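Local coordinates for CytC3 (Streptomyces, PDB 3GJA), which probably chlorinates unactivated carbon centres of its substrate as a nonheme iron halogenase built on the cupin-like barrel of the phytanoyl-CoA dioxygenase family, at residues A[18-21]-A[25-28]; A[134-137]-A[141-144]. All coordinates share one frame; numbering follows the deposited sequence.

Contact 1. Residues A[18-21]-A[25-28]; sequences ARFE and YIGP
An apolar helix-to-strand packing contact, where helix 14-23 leads into strand 25-30, an outermost strand of the main antiparallel sheet in this cupin-type barrel, rests on Phe20 against Tyr25 and Ile26. The chain turns sharply between helix and strand, leaving the CA atoms of Phe20 and Tyr25 5.1 Å apart. CG of Phe20 stands opposite its backbone N (chi1 179°), which carries the ring in beside the start of the strand. CD1 of Phe20 comes within 3.6 Å of the carbonyl carbon of Tyr25, and CE1 of Phe20 lies 3.7 Å from CA of Tyr25, so on Tyr25 the ring covers the backbone. CB of Tyr25 points away from the helix, and the side chain packs on Phe234 and Pro167. Ile26 points at the helix and offers its CG2 methyl to CD1 of Phe20 at 3.7 Å; its backbone is hydrogen-bonded to Ile233 of the neighbouring strand. The ring of Trp235 also meets Phe20. An alanine at Phe20 would remove the ring and is likely to leave a gap beside Ile26 CG2 and Trp235. Farther out, Arg19 crosses Ile26 at about a right angle, NH1 of Arg19 standing 4.1 Å from CD1 of Ile26.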
loop_
_atom_site.group_PDB
_atom_site.type_symbol
_atom_site.label_atom_id
_atom_site.label_comp_id
_atom_site.label_asym_id
_atom_site.label_seq_id
_atom_site.Cartn_x
_atom_site.Cartn_y
_atom_site.Cartn_z
ATOM N N ALA A 18 -8.436 2.667 18.528
ATOM C CA ALA A 18 -9.875 2.891 18.615
ATOM C C ALA A 18 -10.311 3.886 17.550
ATOM O O ALA A 18 -11.340 3.701 16.895
ATOM C CB ALA A 18 -10.245 3.415 19.997
ATOM N N ARG A 19 -9.519 4.942 17.395
ATOM C CA ARG A 19 -9.783 5.983 16.412
ATOM C C ARG A 19 -9.824 5.360 15.018
ATOM O O ARG A 19 -10.727 5.635 14.228
ATOM C CB ARG A 19 -8.681 7.038 16.478
ATOM C CG ARG A 19 -8.876 8.239 15.573
ATOM C CD ARG A 19 -7.602 9.056 15.544
ATOM N NE ARG A 19 -7.081 9.244 16.895
ATOM C CZ ARG A 19 -5.864 9.701 17.174
ATOM N NH1 ARG A 19 -5.029 10.024 16.194
ATOM N NH2 ARG A 19 -5.480 9.828 18.439
ATOM N N PHE A 20 -8.842 4.514 14.727
ATOM C CA PHE A 20 -8.769 3.848 13.435
ATOM C C PHE A 20 -9.991 2.964 13.233
ATOM O O PHE A 20 -10.535 2.875 12.133
ATOM C CB PHE A 20 -7.513 2.983 13.351
ATOM C CG PHE A 20 -7.384 2.243 12.054
ATOM C CD1 PHE A 20 -6.750 2.832 10.963
ATOM C CD2 PHE A 20 -7.925 0.969 11.910
ATOM C CE1 PHE A 20 -6.656 2.159 9.744
ATOM C CE2 PHE A 20 -7.838 0.291 10.699
ATOM C CZ PHE A 20 -7.202 0.885 9.612
ATOM N N GLU A 21 -10.413 2.297 14.299
ATOM C CA GLU A 21 -11.564 1.415 14.216
ATOM C C GLU A 21 -12.841 2.157 13.857
ATOM O O GLU A 21 -13.705 1.610 13.177
ATOM C CB GLU A 21 -11.759 0.655 15.529
ATOM C CG GLU A 21 -10.707 -0.414 15.765
ATOM C CD GLU A 21 -10.968 -1.241 17.013
ATOM O OE1 GLU A 21 -10.184 -2.182 17.272
ATOM O OE2 GLU A 21 -11.950 -0.951 17.738
ATOM N N TYR A 25 -9.323 4.821 8.992
ATOM C CA TYR A 25 -8.031 5.379 8.613
ATOM C C TYR A 25 -7.437 6.119 9.796
ATOM O O TYR A 25 -8.092 6.313 10.818
ATOM C CB TYR A 25 -8.166 6.368 7.453
ATOM C CG TYR A 25 -8.934 7.613 7.827
ATOM C CD1 TYR A 25 -10.326 7.630 7.784
ATOM C CD2 TYR A 25 -8.273 8.758 8.279
ATOM C CE1 TYR A 25 -11.042 8.746 8.182
ATOM C CE2 TYR A 25 -8.986 9.884 8.685
ATOM C CZ TYR A 25 -10.371 9.868 8.633
ATOM O OH TYR A 25 -11.097 10.959 9.045
ATOM N N ILE A 26 -6.186 6.529 9.647
ATOM C CA ILE A 26 -5.508 7.277 10.682
ATOM C C ILE A 26 -4.291 7.906 10.054
ATOM O O ILE A 26 -3.559 7.264 9.306
ATOM C CB ILE A 26 -5.074 6.389 11.888
ATOM C CG1 ILE A 26 -4.465 7.273 12.978
ATOM C CG2 ILE A 26 -4.051 5.353 11.454
ATOM C CD1 ILE A 26 -4.061 6.514 14.216
ATOM N N GLY A 27 -4.095 9.181 10.350
ATOM C CA GLY A 27 -2.966 9.897 9.807
ATOM C C GLY A 27 -3.179 11.374 10.048
ATOM O O GLY A 27 -4.279 11.793 10.416
ATOM N N PRO A 28 -2.142 12.191 9.845
ATOM C CA PRO A 28 -0.822 11.722 9.405
ATOM C C PRO A 28 0.037 11.038 10.475
ATOM O O PRO A 28 -0.100 11.309 11.667
ATOM C CB PRO A 28 -0.165 12.998 8.886
ATOM C CG PRO A 28 -0.757 14.057 9.764
ATOM C CD PRO A 28 -2.214 13.664 9.820
#

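Contact 2. Residues A[134-137]-A[141-144]; sequences WPSD and PAFI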
loop_
_atom_site.group_PDB
_atom_site.type_symbol
_atom_site.label_atom_id
_atom_site.label_comp_id
_atom_site.label_asym_id
_atom_site.label_seq_id
_atom_site.Cartn_x
_atom_site.Cartn_y
_atom_site.Cartn_z
ATOM N N TRP A 134 -9.648 -13.392 2.683
ATOM C CA TRP A 134 -9.495 -13.672 4.106
ATOM C C TRP A 134 -10.300 -14.931 4.423
ATOM O O TRP A 134 -11.267 -15.249 3.729
ATOM C CB TRP A 134 -10.051 -12.534 4.959
ATOM C CG TRP A 134 -9.234 -11.293 4.988
ATOM C CD1 TRP A 134 -8.937 -10.478 3.934
ATOM C CD2 TRP A 134 -8.656 -10.679 6.149
ATOM N NE1 TRP A 134 -8.213 -9.390 4.367
ATOM C CE2 TRP A 134 -8.026 -9.487 5.722
ATOM C CE3 TRP A 134 -8.610 -11.020 7.509
ATOM C CZ2 TRP A 134 -7.355 -8.628 6.607
ATOM C CZ3 TRP A 134 -7.943 -10.166 8.393
ATOM C CH2 TRP A 134 -7.326 -8.982 7.933
ATOM N N PRO A 135 -9.913 -15.664 5.480
ATOM C CA PRO A 135 -10.653 -16.880 5.836
ATOM C C PRO A 135 -12.037 -16.505 6.355
ATOM O O PRO A 135 -12.221 -15.431 6.933
ATOM C CB PRO A 135 -9.775 -17.514 6.909
ATOM C CG PRO A 135 -9.143 -16.321 7.572
ATOM C CD PRO A 135 -8.772 -15.454 6.390
ATOM N N SER A 136 -13.008 -17.386 6.146
ATOM C CA SER A 136 -14.371 -17.117 6.593
ATOM C C SER A 136 -15.122 -18.386 6.981
ATOM O O SER A 136 -14.754 -19.489 6.574
ATOM C CB SER A 136 -15.147 -16.386 5.491
ATOM O OG SER A 136 -15.160 -17.148 4.294
ATOM N N ASP A 137 -16.177 -18.218 7.772
ATOM C CA ASP A 137 -16.995 -19.343 8.207
ATOM C C ASP A 137 -17.804 -19.876 7.037
ATOM O O ASP A 137 -17.791 -19.301 5.944
ATOM C CB ASP A 137 -17.940 -18.920 9.334
ATOM C CG ASP A 137 -17.219 -18.735 10.654
ATOM O OD1 ASP A 137 -16.587 -19.707 11.119
ATOM O OD2 ASP A 137 -17.285 -17.625 11.225
ATOM N N PRO A 141 -19.596 -14.748 3.514
ATOM C CA PRO A 141 -18.670 -14.300 2.471
ATOM C C PRO A 141 -17.320 -13.948 3.090
ATOM O O PRO A 141 -17.229 -13.706 4.292
ATOM C CB PRO A 141 -19.379 -13.084 1.888
ATOM C CG PRO A 141 -20.068 -12.510 3.092
ATOM C CD PRO A 141 -20.651 -13.745 3.742
ATOM N N ALA A 142 -16.276 -13.914 2.270
ATOM C CA ALA A 142 -14.939 -13.607 2.764
ATOM C C ALA A 142 -14.571 -12.129 2.646
ATOM O O ALA A 142 -14.828 -11.492 1.626
ATOM C CB ALA A 142 -13.913 -14.456 2.025
ATOM N N PHE A 143 -13.971 -11.595 3.704
ATOM C CA PHE A 143 -13.529 -10.206 3.730
ATOM C C PHE A 143 -12.391 -10.107 2.716
ATOM O O PHE A 143 -11.664 -11.079 2.508
ATOM C CB PHE A 143 -13.036 -9.854 5.135
ATOM C CG PHE A 143 -12.530 -8.444 5.275
ATOM C CD1 PHE A 143 -13.356 -7.360 4.995
ATOM C CD2 PHE A 143 -11.234 -8.202 5.733
ATOM C CE1 PHE A 143 -12.904 -6.055 5.174
ATOM C CE2 PHE A 143 -10.769 -6.901 5.917
ATOM C CZ PHE A 143 -11.605 -5.824 5.638
ATOM N N ILE A 144 -12.236 -8.949 2.079
ATOM C CA ILE A 144 -11.185 -8.791 1.074
ATOM C C ILE A 144 -10.387 -7.498 1.192
ATOM O O ILE A 144 -9.752 -7.069 0.227
ATOM C CB ILE A 144 -11.775 -8.840 -0.345
ATOM C CG1 ILE A 144 -12.764 -7.687 -0.526
ATOM C CG2 ILE A 144 -12.470 -10.176 -0.580
ATOM C CD1 ILE A 144 -13.224 -7.498 -1.947
#
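Trp134 and Phe143 pair their rings edge-to-face across the two arms of a surface loop between strands 132-133 and 147-152. The edge of the phenyl ring is directed at one face of the indole: CD2 of Phe143 sits 3.5 Å from CE2 of Trp134, displaced toward the rim, and the two planes are inclined at 65°. With chi1 at 179°, CG of Phe143 lies opposite its backbone N, and the phenyl is set alongside the indole, the two side chains running in the same direction. Trp235 meets Phe143 edge-to-face as well, and the indole also touches Val261 and Pro262 of strand 253-262.

The polar link is between backbones: N of Trp134 donates to O of Phe143 at 3.1 Å, with an N-H...O angle of 153°. That same oxygen, O of Phe143, lies 3.1 Å from CD1 of Trp134, so the indole is packed against the peptide as well as the ring. NE1 of Trp134 spends its N-H on O of Gly145, which helps to fix the rotation of the indole. OG of Ser136 makes a weak hydrogen bond to O of Arg140.

Van der Waals contacts continue toward the loop's turn. CB of Ala142 approaches O of Trp134 to 3.2 Å, and CB of Ser136 lies 3.6 Å from O of Pro141.

The base of the loop is thus held by a backbone bond, the aromatic pair and the indole N-H bond to Gly145, with lighter packing farther along.

How the contacts relate
Both contacts join segments with three residues between them, but they hold different elements. Contact 1 is partly buried and seats a helix against an outermost strand of the main sheet, relying on apolar packing, while the backbone of Ile26 bonds to Ile233 of the adjacent strand. Contact 2 lies at the surface and joins two irregular arms of one loop, where a backbone hydrogen bond supplements the aromatic pair. The centres of contact 1 and contact 2 are about 23 Å apart. The nearest atoms of contact 1 and contact 2 are about 9 Å apart. Trp235 bridges them, however: its ring meets Phe20 of contact 1 and, edge-to-face, Phe143 of contact 2, connecting the more buried contact to the outlying loop.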